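Local structure of gifsy-2 prophage ATP-binding sugar transporter-like protein (Salmonella typhimurium LT2, 2PP6) at residues A[19-25]-A[35-41]. The protein is a prophage-encoded protein of uncertain role, with a long helix leading into a small beta barrel, and is tentatively assigned ATP binding and sugar transport. Sequence-based numbering, arbitrary orientation.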
ATOM      1  N   ILE A  19       3.105 -10.194  -7.199  1.00 29.67           N
ATOM      2  CA  ILE A  19       3.046 -11.536  -6.644  1.00 31.92           C
ATOM      3  C   ILE A  19       3.110 -12.544  -7.783  1.00 32.11           C
ATOM      4  O   ILE A  19       3.798 -13.564  -7.683  1.00 32.48           O
ATOM      5  CB  ILE A  19       1.753 -11.788  -5.867  1.00 16.90           C
ATOM      6  CG1 ILE A  19       1.750 -10.988  -4.573  1.00 16.48           C
ATOM      7  CG2 ILE A  19       1.625 -13.273  -5.551  1.00 14.64           C
ATOM      8  CD1 ILE A  19       0.577 -11.316  -3.694  1.00 16.84           C
ATOM      9  N   ALA A  20       2.395 -12.256  -8.864  1.00 22.60           N
ATOM     10  CA  ALA A  20       2.383 -13.150 -10.011  1.00 25.06           C
ATOM     11  C   ALA A  20       3.769 -13.224 -10.643  1.00 28.05           C
ATOM     12  O   ALA A  20       4.213 -14.294 -11.060  1.00 23.83           O
ATOM     13  CB  ALA A  20       1.362 -12.678 -11.035  1.00 31.23           C
ATOM     14  N   GLU A  21       4.450 -12.083 -10.703  1.00 29.24           N
ATOM     15  CA  GLU A  21       5.786 -12.022 -11.279  1.00 30.92           C
ATOM     16  C   GLU A  21       6.788 -12.810 -10.451  1.00 29.36           C
ATOM     17  O   GLU A  21       7.654 -13.475 -10.988  1.00 29.30           O
ATOM     18  CB  GLU A  21       6.259 -10.572 -11.384  1.00 55.18           C
ATOM     19  CG  GLU A  21       7.588 -10.421 -12.094  1.00 73.77           C
ATOM     20  CD  GLU A  21       7.519 -10.855 -13.554  1.00 84.50           C
ATOM     21  OE1 GLU A  21       8.586 -10.994 -14.195  1.00 87.30           O
ATOM     22  OE2 GLU A  21       6.393 -11.051 -14.068  1.00 88.81           O
ATOM     23  N   ARG A  22       6.666 -12.739  -9.137  1.00 27.14           N
ATOM     24  CA  ARG A  22       7.585 -13.434  -8.264  1.00 24.76           C
ATOM     25  C   ARG A  22       7.312 -14.910  -8.057  1.00 25.31           C
ATOM     26  O   ARG A  22       8.243 -15.692  -8.004  1.00 23.59           O
ATOM     27  CB  ARG A  22       7.627 -12.754  -6.897  1.00 37.56           C
ATOM     28  CG  ARG A  22       8.744 -11.756  -6.748  1.00 46.95           C
ATOM     29  CD  ARG A  22       9.580 -12.098  -5.535  1.00 50.78           C
ATOM     30  NE  ARG A  22       8.904 -11.743  -4.295  1.00 50.64           N
ATOM     31  CZ  ARG A  22       9.312 -12.116  -3.088  1.00 52.29           C
ATOM     32  NH1 ARG A  22       8.630 -11.733  -2.017  1.00 52.28           N
ATOM     33  NH2 ARG A  22      10.390 -12.883  -2.950  1.00 50.37           N
ATOM     34  N   PHE A  23       6.047 -15.298  -7.929  1.00 37.34           N
ATOM     35  CA  PHE A  23       5.722 -16.693  -7.674  1.00 35.56           C
ATOM     36  C   PHE A  23       4.896 -17.377  -8.770  1.00 35.86           C
ATOM     37  O   PHE A  23       4.711 -18.596  -8.747  1.00 34.97           O
ATOM     38  CB  PHE A  23       4.988 -16.804  -6.331  1.00 36.50           C
ATOM     39  CG  PHE A  23       5.560 -15.919  -5.250  1.00 41.67           C
ATOM     40  CD1 PHE A  23       6.889 -16.049  -4.851  1.00 43.44           C
ATOM     41  CD2 PHE A  23       4.779 -14.939  -4.649  1.00 41.00           C
ATOM     42  CE1 PHE A  23       7.429 -15.218  -3.874  1.00 37.53           C
ATOM     43  CE2 PHE A  23       5.314 -14.102  -3.670  1.00 41.32           C
ATOM     44  CZ  PHE A  23       6.641 -14.245  -3.285  1.00 40.29           C
ATOM     45  N   GLY A  24       4.405 -16.611  -9.737  1.00 31.49           N
ATOM     46  CA  GLY A  24       3.611 -17.216 -10.791  1.00 33.83           C
ATOM     47  C   GLY A  24       4.257 -18.353 -11.576  1.00 33.30           C
ATOM     48  O   GLY A  24       5.469 -18.366 -11.803  1.00 31.70           O
HETATM   49  N   MSE A  25       3.434 -19.317 -11.984  1.00 32.08           N
HETATM   50  CA  MSE A  25       3.873 -20.449 -12.790  1.00 32.97           C
HETATM   51  C   MSE A  25       3.115 -20.368 -14.097  1.00 34.05           C
HETATM   52  O   MSE A  25       2.004 -19.830 -14.139  1.00 34.11           O
HETATM   53  CB  MSE A  25       3.499 -21.771 -12.161  1.00 44.06           C
HETATM   54  CG  MSE A  25       4.262 -22.143 -10.943  1.00 54.02           C
HETATM   55 SE   MSE A  25       3.749 -23.939 -10.526  0.75 61.99          SE
HETATM   56  CE  MSE A  25       1.902 -23.614 -10.078  1.00 57.83           C
ATOM     57  N   ILE A  35      -1.021 -17.748 -16.025  1.00 13.83           N
ATOM     58  CA  ILE A  35      -0.205 -17.748 -14.822  1.00 14.18           C
ATOM     59  C   ILE A  35      -0.992 -18.074 -13.564  1.00 15.64           C
ATOM     60  O   ILE A  35      -2.089 -17.558 -13.304  1.00 13.55           O
ATOM     61  CB  ILE A  35       0.566 -16.386 -14.644  1.00 11.31           C
ATOM     62  CG1 ILE A  35       1.842 -16.383 -15.488  1.00  6.54           C
ATOM     63  CG2 ILE A  35       1.024 -16.211 -13.193  1.00  4.96           C
ATOM     64  CD1 ILE A  35       1.661 -16.707 -16.918  1.00  9.87           C
ATOM     65  N   VAL A  36      -0.405 -18.927 -12.753  1.00 14.06           N
ATOM     66  CA  VAL A  36      -1.090 -19.335 -11.556  1.00 13.67           C
ATOM     67  C   VAL A  36      -0.094 -19.279 -10.400  1.00 14.55           C
ATOM     68  O   VAL A  36       1.112 -19.335 -10.612  1.00 15.10           O
ATOM     69  CB  VAL A  36      -1.658 -20.765 -11.813  1.00 25.80           C
ATOM     70  CG1 VAL A  36      -0.902 -21.805 -11.008  1.00 19.06           C
ATOM     71  CG2 VAL A  36      -3.152 -20.776 -11.568  1.00 26.22           C
ATOM     72  N   VAL A  37      -0.573 -19.127  -9.180  1.00 20.98           N
ATOM     73  CA  VAL A  37       0.352 -19.104  -8.055  1.00 21.29           C
ATOM     74  C   VAL A  37      -0.124 -20.113  -7.021  1.00 26.17           C
ATOM     75  O   VAL A  37      -1.305 -20.123  -6.658  1.00 23.76           O
ATOM     76  CB  VAL A  37       0.460 -17.687  -7.424  1.00 14.34           C
ATOM     77  CG1 VAL A  37       1.300 -17.736  -6.162  1.00  8.85           C
ATOM     78  CG2 VAL A  37       1.098 -16.717  -8.428  1.00 15.09           C
ATOM     79  N   GLU A  38       0.789 -20.976  -6.577  1.00 21.91           N
ATOM     80  CA  GLU A  38       0.464 -21.988  -5.582  1.00 25.63           C
ATOM     81  C   GLU A  38      -0.024 -21.327  -4.301  1.00 27.55           C
ATOM     82  O   GLU A  38       0.518 -20.306  -3.873  1.00 22.47           O
ATOM     83  CB  GLU A  38       1.679 -22.867  -5.307  1.00 39.94           C
ATOM     84  CG  GLU A  38       2.127 -23.602  -6.556  1.00 56.54           C
ATOM     85  CD  GLU A  38       2.662 -25.002  -6.279  1.00 64.38           C
ATOM     86  OE1 GLU A  38       1.931 -25.818  -5.662  1.00 68.35           O
ATOM     87  OE2 GLU A  38       3.810 -25.291  -6.689  1.00 65.68           O
ATOM     88  N   SER A  39      -1.061 -21.904  -3.700  1.00 36.56           N
ATOM     89  CA  SER A  39      -1.631 -21.345  -2.480  1.00 42.24           C
ATOM     90  C   SER A  39      -0.668 -21.352  -1.317  1.00 47.93           C
ATOM     91  O   SER A  39      -0.878 -20.659  -0.331  1.00 47.62           O
ATOM     92  CB  SER A  39      -2.905 -22.092  -2.100  1.00 53.07           C
ATOM     93  OG  SER A  39      -3.960 -21.745  -2.983  1.00 55.07           O
ATOM     94  N   ASP A  40       0.393 -22.136  -1.430  1.00 60.12           N
ATOM     95  CA  ASP A  40       1.388 -22.201  -0.371  1.00 64.30           C
ATOM     96  C   ASP A  40       1.885 -20.785  -0.114  1.00 60.91           C
ATOM     97  O   ASP A  40       1.937 -20.338   1.020  1.00 59.57           O
ATOM     98  CB  ASP A  40       2.558 -23.084  -0.803  1.00 91.61           C
ATOM     99  CG  ASP A  40       2.103 -24.388  -1.443  1.00110.96           C
ATOM    100  OD1 ASP A  40       2.974 -25.213  -1.793  1.00119.56           O
ATOM    101  OD2 ASP A  40       0.878 -24.591  -1.602  1.00120.87           O
ATOM    102  N   PHE A  41       2.220 -20.083  -1.191  1.00 54.02           N
ATOM    103  CA  PHE A  41       2.734 -18.719  -1.132  1.00 48.64           C
ATOM    104  C   PHE A  41       1.756 -17.631  -0.698  1.00 47.07           C
ATOM    105  O   PHE A  41       2.171 -16.495  -0.471  1.00 49.78           O
ATOM    106  CB  PHE A  41       3.267 -18.319  -2.503  1.00 53.42           C
ATOM    107  CG  PHE A  41       4.365 -19.197  -3.012  1.00 54.15           C
ATOM    108  CD1 PHE A  41       5.678 -18.992  -2.610  1.00 54.15           C
ATOM    109  CD2 PHE A  41       4.089 -20.228  -3.901  1.00 54.09           C
ATOM    110  CE1 PHE A  41       6.698 -19.802  -3.087  1.00 53.21           C
ATOM    111  CE2 PHE A  41       5.102 -21.042  -4.382  1.00 52.10           C
ATOM    112  CZ  PHE A  41       6.407 -20.828  -3.976  1.00 53.22           C
TER
HETATM  113  O   HOH W   1       3.221 -20.498  -7.351  1.00 32.61           O
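Met25 and Val36 form an antiparallel hydrogen-bonded pair where helix 2-23 gives way to the first barrel strand. Met25 N donates to Val36 O at 2.7 Å and Val36 N returns a bond to Met25 O at 2.9 Å, both running in the plane of the accepting carbonyl. Beyond this pair a water links the end of the helix to strand 32-38, donating to Phe23 O and accepting from Glu38 N.

Apolar packing follows the turn out of the helix. With chi1 at 173°, Val37 splits its methyls between two neighbours, CG2 on Gly24 CA at 3.5 Å and CG1 on Phe23 CB at 3.8 Å. Ile35 CG2 touches Gly24 CA and, more loosely, Ala20 CB. On the face shared by Met25 and Val36, the selenomethionine chain bends at chi3 (-66°), bringing CE against both Val36 CG1 and Glu38 CG, each at 3.5 Å. The Glu38 carboxylate continues to a salt bridge with Arg73.

The two phenylalanine rings lie nearly parallel, planes at 9°, but are slid apart with centroids 5.0 Å apart, so overlap is slight and Phe23 CB sits over the rim of Phe41. Ser1 of the second subunit packs on both.

Two direct backbone bonds and one water thus join the helix exit to strand 32-38, and mostly apolar contacts hold the last turn of the helix against that strand and the 3-10 turn after it.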